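Aminotransferase (Bacillus subtilis, PDB 6L1O) is a pyridoxal-phosphate-dependent aminotransferase encoded in the operon that makes the dipeptide antibiotic bacilysin. Local coordinates at residues R55-S58 with S62-G65; G67-Y72 with F264-F269. One frame throughout, in Å; residues are numbered along the deposited sequence.

Interaction 1 (R55-S58 with S62-G65); sequences REAS and SFHG
Phe-63 and His-64 reach back from the loop that follows helix 48-57 to the end of that same helix, Phe-63 onto Ala-57 and His-64 onto Ser-58. The loop folds back on the C-terminal end of its own helix, at the subunit interface of a fold-type I aminotransferase, and it illustrates how a short connection can be closed by an aromatic edge and a hydrogen bond on adjacent residues.

The tight part is buried. The Phe-63 ring presents its edge to the helix end, with Ala-57 O close to the ring plane and 3.4 Å from Phe-63 CD2. On the same edge, Phe-63 CE2 lies 4.1 Å from Ala-57 CB, an apolar touch that Gln-278 of helix 274-285 joins by packing on both residues. With CG anti to its own carbonyl carbon (chi1 -65°), the phenyl group is carried across to the helix rather than along the loop.

The looser side is that of Glu-56 and Ser-62, which are exposed and take no part. Buried Ser-58, by contrast, donates from OG to Arg-55 O over 3.0 Å from well above the carbonyl plane, which helps to set the rotation of the serine side chain back over the helix end. Arg-55 O has a second donor, Arg-55 NE of the second subunit.

His-64 is gripped at both nitrogens. ND1 pairs with the backbone N of Thr-46 of the second subunit, and the imidazole also packs on Pro-45 of that subunit, so the ring bridges the helix end and the dimer partner. At its other nitrogen, NE2 donates to Ser-58 O at 3.1 Å in a nearly straight bond (166°), the oxygen lying in the imidazole plane and the donor tilted 27° from the carbonyl plane.

Interaction 2 (G67-Y72 with F264-F269); sequences GPFRGY and FQDHVF
The ring of Phe-69 and the guanidinium of Arg-70 both turn an edge to Asp-266. One face of the Phe-69 ring carries Phe-269 O, 4.3 Å above the plane and displaced toward the rim. At the ring edge, Asp-266 OD1 comes within 3.6 Å of Phe-69 CD2, with ring and carboxylate planes 65° apart. The guanidinium instead lies nearly coplanar with the carboxylate, the planes differing by only 13°.

This is a side-on, two-nitrogen salt bridge. Arg-70 NE donates to Asp-266 OD1 at 3.2 Å along an almost straight line (173°), while NH2 donates to Asp-266 OD2 at 2.7 Å; each oxygen is met on its syn side, the donors somewhat out of the carboxylate plane. The arginine chain is extended from CG to NE, which lays this edge of the guanidinium along the carboxylate. A water adds a further bond to Asp-266 OD1 (2.8 Å) and a weak one to Phe-69 O. Held by several donors, the carboxylate has its rotation fixed, and the neighbouring positive charge would be expected to favour its ionised form.

Phe-69 also belongs to the pocket of the bound tyrosine, which it touches. Lys-104 of the second subunit makes a cation-pi contact with the phenyl ring and hydrogen-bonds through NZ to both Asp-266 O and Phe-269 O, consistent with a pocket completed across the dimer interface.

In the fold, the contact joins two parts far apart in sequence. Residues 68-71 form a type I turn ahead of helix 73-87, for which Tyr-72 is the N-cap, and this turn meets the last part of helix 255-266, where Phe-264 and Gln-265 pack on helix 103-114 and Gln-265 NE2 bonds to Leu-99 O of strand 97-100.

Interactions 1 and 2 follow one another along the chain, their centres about 17 Å apart, and share the connection between helices 48-57 and 73-87. They touch where Phe-63 CE1 lies 3.6 Å from Tyr-72 CE2, within an edge-to-face pairing of the two rings, so the contact of 55-58 with 62-65 packs directly against the turn in 67-72. Both also contact the second subunit. Their relation to the active site differs: the side chain of Phe-69 in interaction 2 comes within about 3 Å of the bound tyrosine, whereas that of His-64 in interaction 1 stays about 14 Å from it and about 12 Å from the bound pyridoxamine phosphate.

Interaction 1 (R55-S58 with S62-G65)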
ATOM      1  N   ARG B  55     -20.177  -6.408  -2.528  1.00 17.07           N
ATOM      2  CA  ARG B  55     -20.574  -7.772  -2.699  1.00 17.27           C
ATOM      3  C   ARG B  55     -20.958  -8.066  -4.172  1.00 17.43           C
ATOM      4  O   ARG B  55     -20.575  -9.105  -4.669  1.00 20.15           O
ATOM      5  CB  ARG B  55     -21.725  -8.110  -1.771  1.00 20.14           C
ATOM      6  CG  ARG B  55     -21.266  -8.295  -0.355  1.00 22.37           C
ATOM      7  CD  ARG B  55     -22.425  -8.268   0.618  1.00 26.09           C
ATOM      8  NE  ARG B  55     -23.587  -8.985   0.111  1.00 30.47           N
ATOM      9  CZ  ARG B  55     -23.769 -10.275   0.223  1.00 27.61           C
ATOM     10  NH1 ARG B  55     -22.879 -11.012   0.867  1.00 27.30           N
ATOM     11  NH2 ARG B  55     -24.847 -10.815  -0.281  1.00 33.80           N
ATOM     12  N   GLU B  56     -21.647  -7.135  -4.823  1.00 18.11           N
ATOM     13  CA  GLU B  56     -22.029  -7.246  -6.225  1.00 22.16           C
ATOM     14  C   GLU B  56     -20.828  -7.163  -7.159  1.00 19.75           C
ATOM     15  O   GLU B  56     -20.712  -7.929  -8.112  1.00 16.94           O
ATOM     16  CB  GLU B  56     -23.047  -6.171  -6.587  1.00 25.81           C
ATOM     17  CG  GLU B  56     -23.627  -6.282  -7.980  1.00 31.90           C
ATOM     18  CD  GLU B  56     -24.526  -7.535  -8.204  1.00 41.05           C
ATOM     19  OE1 GLU B  56     -24.912  -8.208  -7.225  1.00 46.13           O
ATOM     20  OE2 GLU B  56     -24.841  -7.877  -9.380  1.00 47.65           O
ATOM     21  N   ALA B  57     -19.936  -6.235  -6.872  1.00 17.31           N
ATOM     22  CA  ALA B  57     -18.751  -6.001  -7.702  1.00 16.48           C
ATOM     23  C   ALA B  57     -17.829  -7.168  -7.710  1.00 18.65           C
ATOM     24  O   ALA B  57     -17.202  -7.482  -8.725  1.00 17.03           O
ATOM     25  CB  ALA B  57     -18.037  -4.791  -7.187  1.00 18.34           C
ATOM     26  N   SER B  58     -17.737  -7.866  -6.572  1.00 16.42           N
ATOM     27  CA  SER B  58     -16.818  -8.945  -6.454  1.00 17.59           C
ATOM     28  C   SER B  58     -17.164 -10.125  -7.373  1.00 16.65           C
ATOM     29  O   SER B  58     -16.335 -10.948  -7.618  1.00 16.44           O
ATOM     30  CB  SER B  58     -16.693  -9.373  -4.982  1.00 19.05           C
ATOM     31  OG  SER B  58     -17.758 -10.270  -4.638  1.00 24.42           O
ATOM     32  N   SER B  62     -14.085  -9.361 -14.427  1.00 16.33           N
ATOM     33  CA  SER B  62     -13.216  -8.304 -14.868  1.00 17.72           C
ATOM     34  C   SER B  62     -12.357  -7.751 -13.771  1.00 17.72           C
ATOM     35  O   SER B  62     -11.245  -7.262 -14.012  1.00 20.33           O
ATOM     36  CB  SER B  62     -14.007  -7.149 -15.472  1.00 21.56           C
ATOM     37  OG  SER B  62     -14.549  -7.534 -16.709  1.00 26.37           O
ATOM     38  N   PHE B  63     -12.844  -7.782 -12.529  1.00 15.29           N
ATOM     39  CA  PHE B  63     -12.017  -7.311 -11.401  1.00 17.32           C
ATOM     40  C   PHE B  63     -11.117  -8.372 -10.793  1.00 16.24           C
ATOM     41  O   PHE B  63     -10.336  -8.094  -9.895  1.00 14.67           O
ATOM     42  CB  PHE B  63     -12.966  -6.773 -10.297  1.00 16.71           C
ATOM     43  CG  PHE B  63     -13.750  -5.567 -10.713  1.00 16.60           C
ATOM     44  CD1 PHE B  63     -13.191  -4.587 -11.490  1.00 16.42           C
ATOM     45  CD2 PHE B  63     -15.052  -5.376 -10.237  1.00 17.46           C
ATOM     46  CE1 PHE B  63     -13.908  -3.445 -11.825  1.00 19.83           C
ATOM     47  CE2 PHE B  63     -15.782  -4.230 -10.578  1.00 19.65           C
ATOM     48  CZ  PHE B  63     -15.216  -3.263 -11.384  1.00 19.55           C
ATOM     49  N   HIS B  64     -11.229  -9.623 -11.219  1.00 14.32           N
ATOM     50  CA  HIS B  64     -10.351 -10.662 -10.714  1.00 13.99           C
ATOM     51  C   HIS B  64      -8.922 -10.529 -11.181  1.00 14.68           C
ATOM     52  O   HIS B  64      -8.003 -10.908 -10.458  1.00 12.21           O
ATOM     53  CB  HIS B  64     -10.902 -12.042 -11.039  1.00 14.30           C
ATOM     54  CG  HIS B  64     -12.256 -12.299 -10.434  1.00 13.27           C
ATOM     55  ND1 HIS B  64     -12.918 -13.488 -10.586  1.00 14.17           N
ATOM     56  CD2 HIS B  64     -13.067 -11.522  -9.705  1.00 13.19           C
ATOM     57  CE1 HIS B  64     -14.080 -13.428  -9.971  1.00 14.84           C
ATOM     58  NE2 HIS B  64     -14.203 -12.231  -9.462  1.00 14.37           N
ATOM     59  N   GLY B  65      -8.728 -10.020 -12.414  1.00 12.79           N
ATOM     60  CA  GLY B  65      -7.438  -9.900 -13.023  1.00 12.22           C
ATOM     61  C   GLY B  65      -6.851  -8.534 -12.828  1.00 14.19           C
ATOM     62  O   GLY B  65      -7.455  -7.721 -12.128  1.00 12.75           O
TER

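Interaction 2 (G67-Y72 with F264-F269)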
ATOM      1  N   GLY B  67      -5.905  -4.740 -13.141  1.00 15.15           N
ATOM      2  CA  GLY B  67      -6.583  -3.559 -13.613  1.00 14.99           C
ATOM      3  C   GLY B  67      -5.575  -2.480 -13.953  1.00 18.05           C
ATOM      4  O   GLY B  67      -4.383  -2.708 -13.883  1.00 15.42           O
ATOM      5  N   PRO B  68      -6.071  -1.283 -14.311  1.00 20.36           N
ATOM      6  CA  PRO B  68      -5.217  -0.121 -14.610  1.00 22.39           C
ATOM      7  C   PRO B  68      -4.382   0.251 -13.389  1.00 22.87           C
ATOM      8  O   PRO B  68      -4.946   0.288 -12.283  1.00 19.10           O
ATOM      9  CB  PRO B  68      -6.244   1.018 -14.908  1.00 21.51           C
ATOM     10  CG  PRO B  68      -7.554   0.362 -15.081  1.00 21.45           C
ATOM     11  CD  PRO B  68      -7.504  -0.963 -14.348  1.00 19.37           C
ATOM     12  N   PHE B  69      -3.087   0.572 -13.598  1.00 18.39           N
ATOM     13  CA  PHE B  69      -2.175   0.926 -12.545  1.00 20.08           C
ATOM     14  C   PHE B  69      -2.744   2.069 -11.685  1.00 21.03           C
ATOM     15  O   PHE B  69      -2.512   2.123 -10.513  1.00 23.67           O
ATOM     16  CB  PHE B  69      -0.807   1.379 -13.098  1.00 21.14           C
ATOM     17  CG  PHE B  69       0.110   0.266 -13.498  1.00 23.01           C
ATOM     18  CD1 PHE B  69      -0.371  -0.994 -13.856  1.00 25.64           C
ATOM     19  CD2 PHE B  69       1.486   0.501 -13.608  1.00 25.48           C
ATOM     20  CE1 PHE B  69       0.497  -2.008 -14.236  1.00 24.46           C
ATOM     21  CE2 PHE B  69       2.351  -0.509 -14.002  1.00 24.10           C
ATOM     22  CZ  PHE B  69       1.843  -1.760 -14.315  1.00 23.77           C
ATOM     23  N   ARG B  70      -3.451   2.986 -12.296  1.00 19.82           N
ATOM     24  CA  ARG B  70      -3.812   4.219 -11.621  1.00 22.12           C
ATOM     25  C   ARG B  70      -5.261   4.231 -11.147  1.00 22.01           C
ATOM     26  O   ARG B  70      -5.758   5.275 -10.686  1.00 23.50           O
ATOM     27  CB  ARG B  70      -3.497   5.386 -12.547  1.00 23.35           C
ATOM     28  CG  ARG B  70      -2.014   5.303 -13.008  1.00 22.60           C
ATOM     29  CD  ARG B  70      -1.605   6.453 -13.843  1.00 26.49           C
ATOM     30  NE  ARG B  70      -0.147   6.469 -14.005  1.00 27.99           N
ATOM     31  CZ  ARG B  70       0.479   7.397 -14.719  1.00 28.35           C
ATOM     32  NH1 ARG B  70      -0.250   8.347 -15.310  1.00 26.80           N
ATOM     33  NH2 ARG B  70       1.799   7.397 -14.820  1.00 25.22           N
ATOM     34  N   GLY B  71      -5.920   3.088 -11.265  1.00 20.68           N
ATOM     35  CA  GLY B  71      -7.316   2.966 -10.846  1.00 21.09           C
ATOM     36  C   GLY B  71      -8.249   3.026 -11.999  1.00 21.50           C
ATOM     37  O   GLY B  71      -7.858   3.409 -13.098  1.00 24.95           O
ATOM     38  N   TYR B  72      -9.501   2.687 -11.760  1.00 16.55           N
ATOM     39  CA  TYR B  72     -10.502   2.714 -12.791  1.00 18.63           C
ATOM     40  C   TYR B  72     -11.051   4.132 -13.045  1.00 18.03           C
ATOM     41  O   TYR B  72     -11.338   4.874 -12.129  1.00 18.44           O
ATOM     42  CB  TYR B  72     -11.605   1.733 -12.481  1.00 18.56           C
ATOM     43  CG  TYR B  72     -11.276   0.311 -12.810  1.00 18.54           C
ATOM     44  CD1 TYR B  72     -11.287  -0.138 -14.145  1.00 21.33           C
ATOM     45  CD2 TYR B  72     -10.972  -0.592 -11.836  1.00 16.23           C
ATOM     46  CE1 TYR B  72     -10.951  -1.447 -14.472  1.00 17.57           C
ATOM     47  CE2 TYR B  72     -10.653  -1.890 -12.137  1.00 17.29           C
ATOM     48  CZ  TYR B  72     -10.669  -2.331 -13.450  1.00 17.25           C
ATOM     49  OH  TYR B  72     -10.382  -3.614 -13.735  1.00 17.40           O
ATOM     50  N   PHE B 264       5.483   7.383  -8.998  1.00 16.71           N
ATOM     51  CA  PHE B 264       5.864   6.586  -7.851  1.00 16.46           C
ATOM     52  C   PHE B 264       5.051   5.334  -7.746  1.00 17.14           C
ATOM     53  O   PHE B 264       5.533   4.224  -7.677  1.00 16.58           O
ATOM     54  CB  PHE B 264       5.689   7.409  -6.552  1.00 16.61           C
ATOM     55  CG  PHE B 264       6.227   6.721  -5.329  1.00 20.00           C
ATOM     56  CD1 PHE B 264       7.470   7.031  -4.803  1.00 22.69           C
ATOM     57  CD2 PHE B 264       5.437   5.805  -4.646  1.00 17.80           C
ATOM     58  CE1 PHE B 264       7.959   6.358  -3.660  1.00 21.74           C
ATOM     59  CE2 PHE B 264       5.912   5.166  -3.526  1.00 19.88           C
ATOM     60  CZ  PHE B 264       7.156   5.436  -3.031  1.00 17.90           C
ATOM     61  N   GLN B 265       3.747   5.514  -7.738  1.00 16.72           N
ATOM     62  CA  GLN B 265       2.841   4.396  -7.567  1.00 16.34           C
ATOM     63  C   GLN B 265       2.881   3.369  -8.701  1.00 17.25           C
ATOM     64  O   GLN B 265       2.622   2.179  -8.461  1.00 14.56           O
ATOM     65  CB  GLN B 265       1.427   4.985  -7.276  1.00 19.47           C
ATOM     66  CG  GLN B 265       1.179   4.833  -5.849  1.00 24.01           C
ATOM     67  CD  GLN B 265      -0.089   5.388  -5.242  1.00 21.89           C
ATOM     68  OE1 GLN B 265      -0.104   5.543  -4.024  1.00 22.56           O
ATOM     69  NE2 GLN B 265      -1.099   5.761  -6.044  1.00 18.50           N
ATOM     70  N   ASP B 266       3.286   3.780  -9.917  1.00 15.28           N
ATOM     71  CA  ASP B 266       3.418   2.853 -11.007  1.00 16.74           C
ATOM     72  C   ASP B 266       4.494   1.802 -10.697  1.00 17.10           C
ATOM     73  O   ASP B 266       4.454   0.685 -11.248  1.00 19.44           O
ATOM     74  CB  ASP B 266       3.776   3.592 -12.339  1.00 18.01           C
ATOM     75  CG  ASP B 266       2.608   4.255 -13.013  1.00 24.53           C
ATOM     76  OD1 ASP B 266       1.413   4.012 -12.671  1.00 21.55           O
ATOM     77  OD2 ASP B 266       2.892   5.070 -13.935  1.00 25.43           O
ATOM     78  N   HIS B 267       5.460   2.174  -9.860  1.00 17.53           N
ATOM     79  CA  HIS B 267       6.546   1.254  -9.465  1.00 20.70           C
ATOM     80  C   HIS B 267       6.233   0.345  -8.296  1.00 19.72           C
ATOM     81  O   HIS B 267       7.021  -0.568  -8.006  1.00 21.35           O
ATOM     82  CB  HIS B 267       7.812   2.077  -9.167  1.00 20.99           C
ATOM     83  CG  HIS B 267       8.435   2.649 -10.417  1.00 25.59           C
ATOM     84  ND1 HIS B 267       9.465   2.026 -11.088  1.00 23.94           N
ATOM     85  CD2 HIS B 267       8.116   3.737 -11.154  1.00 24.69           C
ATOM     86  CE1 HIS B 267       9.788   2.744 -12.153  1.00 24.92           C
ATOM     87  NE2 HIS B 267       8.960   3.770 -12.233  1.00 26.95           N
ATOM     88  N   VAL B 268       5.141   0.629  -7.566  1.00 18.11           N
ATOM     89  CA  VAL B 268       4.857  -0.076  -6.313  1.00 14.85           C
ATOM     90  C   VAL B 268       3.516  -0.848  -6.336  1.00 16.49           C
ATOM     91  O   VAL B 268       3.375  -1.933  -5.696  1.00 14.06           O
ATOM     92  CB  VAL B 268       4.884   0.913  -5.136  1.00 16.49           C
ATOM     93  CG1 VAL B 268       4.597   0.194  -3.822  1.00 16.45           C
ATOM     94  CG2 VAL B 268       6.209   1.630  -5.051  1.00 15.74           C
ATOM     95  N   PHE B 269       2.559  -0.328  -7.105  1.00 16.37           N
ATOM     96  CA  PHE B 269       1.160  -0.832  -7.120  1.00 15.78           C
ATOM     97  C   PHE B 269       0.631  -1.194  -8.491  1.00 17.44           C
ATOM     98  O   PHE B 269       1.190  -0.819  -9.491  1.00 19.26           O
ATOM     99  CB  PHE B 269       0.256   0.211  -6.503  1.00 15.83           C
ATOM    100  CG  PHE B 269       0.611   0.531  -5.094  1.00 16.62           C
ATOM    101  CD1 PHE B 269       0.624  -0.445  -4.119  1.00 18.93           C
ATOM    102  CD2 PHE B 269       0.957   1.797  -4.756  1.00 18.36           C
ATOM    103  CE1 PHE B 269       0.974  -0.119  -2.796  1.00 21.41           C
ATOM    104  CE2 PHE B 269       1.297   2.129  -3.445  1.00 20.56           C
ATOM    105  CZ  PHE B 269       1.305   1.172  -2.475  1.00 20.69           C
TER
HETATM  106  O   HOH W   1      -0.047   4.117 -10.339  1.00 22.37           O